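Long-range contacts in arginine kinase (PDB 6VVG), which is probably a serine/threonine protein kinase despite its name, and binds adenosine monophosphate in its nucleotide pocket: residues N140-E145 and S193-A198; S181-R186 and L259-R264. All blocks are in the same frame, centred on the assembly; numbering follows the deposited sequence.

Contact 1 (N140-E145 and S193-A198)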
loop_
_atom_site.group_PDB
_atom_site.type_symbol
_atom_site.label_atom_id
_atom_site.label_comp_id
_atom_site.label_asym_id
_atom_site.label_seq_id
_atom_site.Cartn_x
_atom_site.Cartn_y
_atom_site.Cartn_z
ATOM N N ASN A 140 -3.889 -0.973 12.194
ATOM C CA ASN A 140 -3.042 -0.107 13.004
ATOM C C ASN A 140 -3.799 0.989 13.747
ATOM O O ASN A 140 -3.153 1.833 14.374
ATOM C CB ASN A 140 -1.938 0.549 12.157
ATOM C CG ASN A 140 -0.908 1.297 12.992
ATOM O OD1 ASN A 140 -0.446 0.812 14.027
ATOM N ND2 ASN A 140 -0.539 2.488 12.536
ATOM N N ASP A 141 -5.128 1.041 13.682
ATOM C CA ASP A 141 -5.865 1.902 14.609
ATOM C C ASP A 141 -7.163 1.209 15.067
ATOM O O ASP A 141 -8.240 1.810 15.061
ATOM C CB ASP A 141 -6.166 3.270 13.976
ATOM C CG ASP A 141 -6.405 4.323 15.032
ATOM O OD1 ASP A 141 -5.931 4.169 16.175
ATOM O OD2 ASP A 141 -7.062 5.315 14.749
ATOM N N VAL A 142 -7.123 -0.104 15.275
ATOM C CA VAL A 142 -8.282 -0.832 15.785
ATOM C C VAL A 142 -8.662 -0.283 17.156
ATOM O O VAL A 142 -7.833 -0.245 18.072
ATOM C CB VAL A 142 -7.971 -2.330 15.870
ATOM C CG1 VAL A 142 -9.136 -3.092 16.462
ATOM C CG2 VAL A 142 -7.576 -2.866 14.499
ATOM N N LYS A 143 -9.915 0.139 17.300
ATOM C CA LYS A 143 -10.446 0.601 18.574
ATOM C C LYS A 143 -11.962 0.650 18.462
ATOM O O LYS A 143 -12.529 0.537 17.371
ATOM C CB LYS A 143 -9.878 1.968 18.961
ATOM C CG LYS A 143 -9.947 3.021 17.865
ATOM C CD LYS A 143 -9.489 4.379 18.394
ATOM C CE LYS A 143 -9.216 5.357 17.260
ATOM N NZ LYS A 143 -9.139 6.765 17.744
ATOM N N LEU A 144 -12.613 0.839 19.610
ATOM C CA LEU A 144 -14.070 0.817 19.661
ATOM C C LEU A 144 -14.682 1.753 18.625
ATOM O O LEU A 144 -15.633 1.393 17.926
ATOM C CB LEU A 144 -14.544 1.203 21.062
ATOM C CG LEU A 144 -13.997 0.389 22.234
ATOM C CD1 LEU A 144 -14.325 1.035 23.566
ATOM C CD2 LEU A 144 -14.567 -1.018 22.159
ATOM N N GLU A 145 -14.144 2.967 18.518
ATOM C CA GLU A 145 -14.734 3.978 17.652
ATOM C C GLU A 145 -14.604 3.637 16.171
ATOM O O GLU A 145 -15.314 4.226 15.348
ATOM C CB GLU A 145 -14.084 5.331 17.943
ATOM C CG GLU A 145 -14.279 5.829 19.377
ATOM C CD GLU A 145 -13.285 5.230 20.365
ATOM O OE1 GLU A 145 -12.547 4.299 19.985
ATOM O OE2 GLU A 145 -13.249 5.686 21.526
ATOM N N SER A 193 0.790 -8.300 15.211
ATOM C CA SER A 193 0.590 -8.297 16.656
ATOM C C SER A 193 0.112 -6.939 17.154
ATOM O O SER A 193 -0.571 -6.864 18.182
ATOM C CB SER A 193 1.882 -8.704 17.369
ATOM O OG SER A 193 2.870 -7.691 17.286
ATOM N N PHE A 194 0.464 -5.860 16.449
ATOM C CA PHE A 194 -0.080 -4.547 16.785
ATOM C C PHE A 194 -1.603 -4.595 16.805
ATOM O O PHE A 194 -2.248 -4.147 17.761
ATOM C CB PHE A 194 0.376 -3.496 15.768
ATOM C CG PHE A 194 1.804 -3.059 15.917
ATOM C CD1 PHE A 194 2.743 -3.869 16.524
ATOM C CD2 PHE A 194 2.205 -1.827 15.424
ATOM C CE1 PHE A 194 4.053 -3.455 16.646
ATOM C CE2 PHE A 194 3.512 -1.408 15.542
ATOM C CZ PHE A 194 4.439 -2.223 16.154
ATOM N N ASP A 195 -2.191 -5.125 15.728
ATOM C CA ASP A 195 -3.643 -5.219 15.631
ATOM C C ASP A 195 -4.202 -6.166 16.682
ATOM O O ASP A 195 -5.237 -5.883 17.296
ATOM C CB ASP A 195 -4.043 -5.686 14.229
ATOM C CG ASP A 195 -3.999 -4.570 13.199
ATOM O OD1 ASP A 195 -3.871 -3.394 13.592
ATOM O OD2 ASP A 195 -4.099 -4.872 11.992
ATOM N N TRP A 196 -3.538 -7.303 16.900
ATOM C CA TRP A 196 -4.070 -8.291 17.832
ATOM C C TRP A 196 -4.123 -7.740 19.250
ATOM O O TRP A 196 -5.071 -8.018 19.992
ATOM C CB TRP A 196 -3.235 -9.571 17.769
ATOM C CG TRP A 196 -3.325 -10.246 16.428
ATOM C CD1 TRP A 196 -2.307 -10.824 15.729
ATOM C CD2 TRP A 196 -4.501 -10.397 15.620
ATOM N NE1 TRP A 196 -2.778 -11.333 14.542
ATOM C CE2 TRP A 196 -4.121 -11.082 14.450
ATOM C CE3 TRP A 196 -5.842 -10.026 15.775
ATOM C CZ2 TRP A 196 -5.030 -11.400 13.444
ATOM C CZ3 TRP A 196 -6.740 -10.340 14.774
ATOM C CH2 TRP A 196 -6.331 -11.022 13.624
ATOM N N TRP A 197 -3.117 -6.957 19.646
ATOM C CA TRP A 197 -3.154 -6.326 20.963
ATOM C C TRP A 197 -4.357 -5.399 21.084
ATOM O O TRP A 197 -5.085 -5.430 22.083
ATOM C CB TRP A 197 -1.857 -5.557 21.218
ATOM C CG TRP A 197 -1.821 -4.849 22.536
ATOM C CD1 TRP A 197 -2.302 -3.601 22.812
ATOM C CD2 TRP A 197 -1.263 -5.342 23.760
ATOM N NE1 TRP A 197 -2.083 -3.290 24.132
ATOM C CE2 TRP A 197 -1.446 -4.343 24.736
ATOM C CE3 TRP A 197 -0.630 -6.533 24.125
ATOM C CZ2 TRP A 197 -1.015 -4.496 26.050
ATOM C CZ3 TRP A 197 -0.203 -6.684 25.431
ATOM C CH2 TRP A 197 -0.397 -5.670 26.378
ATOM N N ALA A 198 -4.581 -4.564 20.068
ATOM C CA ALA A 198 -5.746 -3.684 20.079
ATOM C C ALA A 198 -7.038 -4.490 20.130
ATOM O O ALA A 198 -7.992 -4.102 20.814
ATOM C CB ALA A 198 -5.727 -2.773 18.852
HETATM O O HOH W 1 -4.659 -1.783 15.569
#
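In the kinase catalytic loop, Asn140 takes the arginine place of the family's His-Arg-Asp motif, and its backbone is held by Asp195, the helix 192-208 aspartate that anchors this loop across the protein kinase family. Asn140 N donates to Asp195 OD1 at 2.8 Å, nearly straight at 158° and on the syn lone pair. The other oxygen, OD2, accepts from the backbone N of His139 and is also bonded to His133 NE2, so one carboxylate holds two successive loop amides. The CB of Asp195 does not point at the loop; with CG anti to the carbonyl carbon (chi1 -79°), the carboxylate is carried to the Asn140 amide. A water extends the grip: it donates to Asp195 OD1 at 2.7 Å and accepts from Val142 N at 3.0 Å. Beyond it, Val142 CB rests on Ala198 CB at 3.8 Å, a place where a small methyl lets loop and helix come close. The Asn140 amide runs beside Phe194, with OD1 at the ring edge, 4.0 Å from CD2; this oxygen's main partner is Lys184 NZ, while ND2 bonds to Leu163 O and Asp174 OD1. Aspartate suits its place because its two acceptors and short chain can serve adjacent amides. The several donors round it probably help to stabilise its buried negative charge, and the loop backbone is fixed directly and through water to a core helix.

Contact 2 (S181-R186 and L259-R264); sequences SPEKIR and LDINSR
Glu183, the glutamate of a Ser-Pro-Glu form of the kinase Ala-Pro-Glu motif, forms with Arg264 the ion pair characteristic of this fold. The guanidinium meets the carboxylate end-on, the two planes 48° apart: NH1 donates to OE1 at 2.9 Å and 167°, NH2 to OE2 at 3.2 Å. Bends in both side chains, Glu183 at chi2 and Arg264 at chi3, accompany their approach from opposite directions. Glu183 OE2 has a second, weak bond from Arg186 NH2, so three residues share a charge network. Arg264 also binds the backbone: NH2 reaches Leu259 O at 2.9 Å, and NE donates to Ala258 O. A water gives Leu259 O a further donor and accepts from Arg186 NH1, while another accepts from Ile261 N at 2.9 Å and donates weakly to Glu183 OE2. Arginine suits the place because its several N-H groups can bind a carboxylate and backbone carbonyls at once. Beside the ion pair, the rigid ring of Pro182 suits the first turn of helix 182-185, and its CG touches Leu259 CD1 at 3.7 Å. Ser181 caps that helix, OG accepting from Lys184 N. Helices 192-208 and 228-235 flank Pro182 through Trp197 and Tyr235, whereas Arg264 stands in the loop joining helices 247-256 and 268-272.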
loop_
_atom_site.group_PDB
_atom_site.type_symbol
_atom_site.label_atom_id
_atom_site.label_comp_id
_atom_site.label_asym_id
_atom_site.label_seq_id
_atom_site.Cartn_x
_atom_site.Cartn_y
_atom_site.Cartn_z
ATOM N N SER A 181 0.448 -1.557 21.641
ATOM C CA SER A 181 1.046 -2.770 22.177
ATOM C C SER A 181 2.436 -2.480 22.735
ATOM O O SER A 181 3.056 -1.470 22.390
ATOM C CB SER A 181 1.148 -3.835 21.093
ATOM O OG SER A 181 2.194 -3.529 20.184
ATOM N N PRO A 182 2.954 -3.359 23.602
ATOM C CA PRO A 182 4.342 -3.172 24.070
ATOM C C PRO A 182 5.316 -2.992 22.918
ATOM O O PRO A 182 6.243 -2.177 23.000
ATOM C CB PRO A 182 4.628 -4.457 24.864
ATOM C CG PRO A 182 3.265 -4.937 25.312
ATOM C CD PRO A 182 2.323 -4.565 24.176
ATOM N N GLU A 183 5.108 -3.731 21.829
ATOM C CA GLU A 183 6.029 -3.682 20.699
ATOM C C GLU A 183 5.944 -2.348 19.968
ATOM O O GLU A 183 6.969 -1.807 19.535
ATOM C CB GLU A 183 5.731 -4.840 19.748
ATOM C CG GLU A 183 6.057 -6.226 20.309
ATOM C CD GLU A 183 5.142 -6.638 21.450
ATOM O OE1 GLU A 183 3.938 -6.308 21.400
ATOM O OE2 GLU A 183 5.629 -7.287 22.400
ATOM N N LYS A 184 4.736 -1.804 19.807
ATOM C CA LYS A 184 4.617 -0.502 19.159
ATOM C C LYS A 184 5.224 0.593 20.025
ATOM O O LYS A 184 5.849 1.528 19.507
ATOM C CB LYS A 184 3.155 -0.179 18.845
ATOM C CG LYS A 184 2.988 1.111 18.039
ATOM C CD LYS A 184 1.578 1.275 17.480
ATOM C CE LYS A 184 1.424 2.624 16.781
ATOM N NZ LYS A 184 0.215 2.686 15.915
ATOM N N ILE A 185 5.047 0.498 21.347
ATOM C CA ILE A 185 5.694 1.446 22.248
ATOM C C ILE A 185 7.200 1.430 22.032
ATOM O O ILE A 185 7.859 2.476 22.063
ATOM C CB ILE A 185 5.331 1.131 23.713
ATOM C CG1 ILE A 185 3.845 1.399 23.965
ATOM C CG2 ILE A 185 6.193 1.954 24.660
ATOM C CD1 ILE A 185 3.297 0.724 25.208
ATOM N N ARG A 186 7.767 0.245 21.796
ATOM C CA ARG A 186 9.202 0.073 21.628
ATOM C C ARG A 186 9.650 0.252 20.179
ATOM O O ARG A 186 10.766 -0.149 19.827
ATOM C CB ARG A 186 9.626 -1.304 22.149
ATOM C CG ARG A 186 9.345 -1.511 23.636
ATOM C CD ARG A 186 10.038 -2.747 24.200
ATOM N NE ARG A 186 9.670 -3.971 23.493
ATOM C CZ ARG A 186 8.769 -4.846 23.926
ATOM N NH1 ARG A 186 8.133 -4.640 25.071
ATOM N NH2 ARG A 186 8.501 -5.931 23.214
ATOM N N LEU A 259 1.854 -9.214 28.790
ATOM C CA LEU A 259 2.967 -8.320 28.483
ATOM C C LEU A 259 4.014 -9.028 27.629
ATOM O O LEU A 259 4.465 -8.496 26.609
ATOM C CB LEU A 259 3.596 -7.801 29.775
ATOM C CG LEU A 259 4.889 -7.001 29.600
ATOM C CD1 LEU A 259 4.651 -5.810 28.679
ATOM C CD2 LEU A 259 5.437 -6.548 30.947
ATOM N N ASP A 260 4.414 -10.230 28.041
ATOM C CA ASP A 260 5.386 -11.029 27.304
ATOM C C ASP A 260 4.710 -11.650 26.089
ATOM O O ASP A 260 3.762 -12.431 26.232
ATOM C CB ASP A 260 5.962 -12.109 28.219
ATOM C CG ASP A 260 7.129 -12.854 27.597
ATOM O OD1 ASP A 260 7.333 -12.758 26.367
ATOM O OD2 ASP A 260 7.846 -13.545 28.350
ATOM N N ILE A 261 5.188 -11.303 24.891
ATOM C CA ILE A 261 4.552 -11.824 23.685
ATOM C C ILE A 261 4.654 -13.342 23.639
ATOM O O ILE A 261 3.798 -14.015 23.052
ATOM C CB ILE A 261 5.161 -11.172 22.427
ATOM C CG1 ILE A 261 4.230 -11.390 21.230
ATOM C CG2 ILE A 261 6.536 -11.741 22.140
ATOM C CD1 ILE A 261 4.431 -10.400 20.097
ATOM N N ASN A 262 5.686 -13.910 24.267
ATOM C CA ASN A 262 5.842 -15.357 24.336
ATOM C C ASN A 262 4.828 -16.020 25.255
ATOM O O ASN A 262 4.824 -17.252 25.365
ATOM C CB ASN A 262 7.259 -15.696 24.793
ATOM C CG ASN A 262 8.309 -15.249 23.798
ATOM O OD1 ASN A 262 8.576 -15.936 22.814
ATOM N ND2 ASN A 262 8.904 -14.084 24.042
ATOM N N SER A 263 3.974 -15.238 25.915
ATOM C CA SER A 263 2.863 -15.765 26.698
ATOM C C SER A 263 1.529 -15.233 26.188
ATOM O O SER A 263 0.514 -15.341 26.882
ATOM C CB SER A 263 3.043 -15.418 28.176
ATOM O OG SER A 263 4.142 -16.117 28.728
ATOM N N ARG A 264 1.515 -14.673 24.981
ATOM C CA ARG A 264 0.381 -13.932 24.452
ATOM C C ARG A 264 -0.185 -14.626 23.220
ATOM O O ARG A 264 0.530 -15.316 22.487
ATOM C CB ARG A 264 0.804 -12.493 24.094
ATOM C CG ARG A 264 -0.333 -11.553 23.733
ATOM C CD ARG A 264 0.171 -10.232 23.139
ATOM N NE ARG A 264 1.305 -9.661 23.865
ATOM C CZ ARG A 264 2.149 -8.773 23.353
ATOM N NH1 ARG A 264 1.988 -8.351 22.107
ATOM N NH2 ARG A 264 3.152 -8.305 24.085
HETATM O O HOH W 2 7.314 -9.426 24.563
HETATM O O HOH W 3 6.854 -7.122 26.069
#

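From the N terminus, the chain passes residues 140-145, then 181-186, then 193-198 and finally 259-264, so the segments alternate and the two contacts cross. Contact 1 closes a loop of 47 intervening residues, which contains strands 147-148, 157-158 and 165-166 and helix 182-185; contact 2 closes one of 72, about half of them helical. Because helix 182-185 lies within the first loop and helix 192-208 within the second, each contact brackets a partner of the other. The two helices also pack directly: Phe194 CZ lies 3.5 Å from Lys184 CA, and Trp197 also packs on Ser181 and Pro182. Together they tie the catalytic loop, through helix 192-208, to the end of the activation segment and the C-terminal helices.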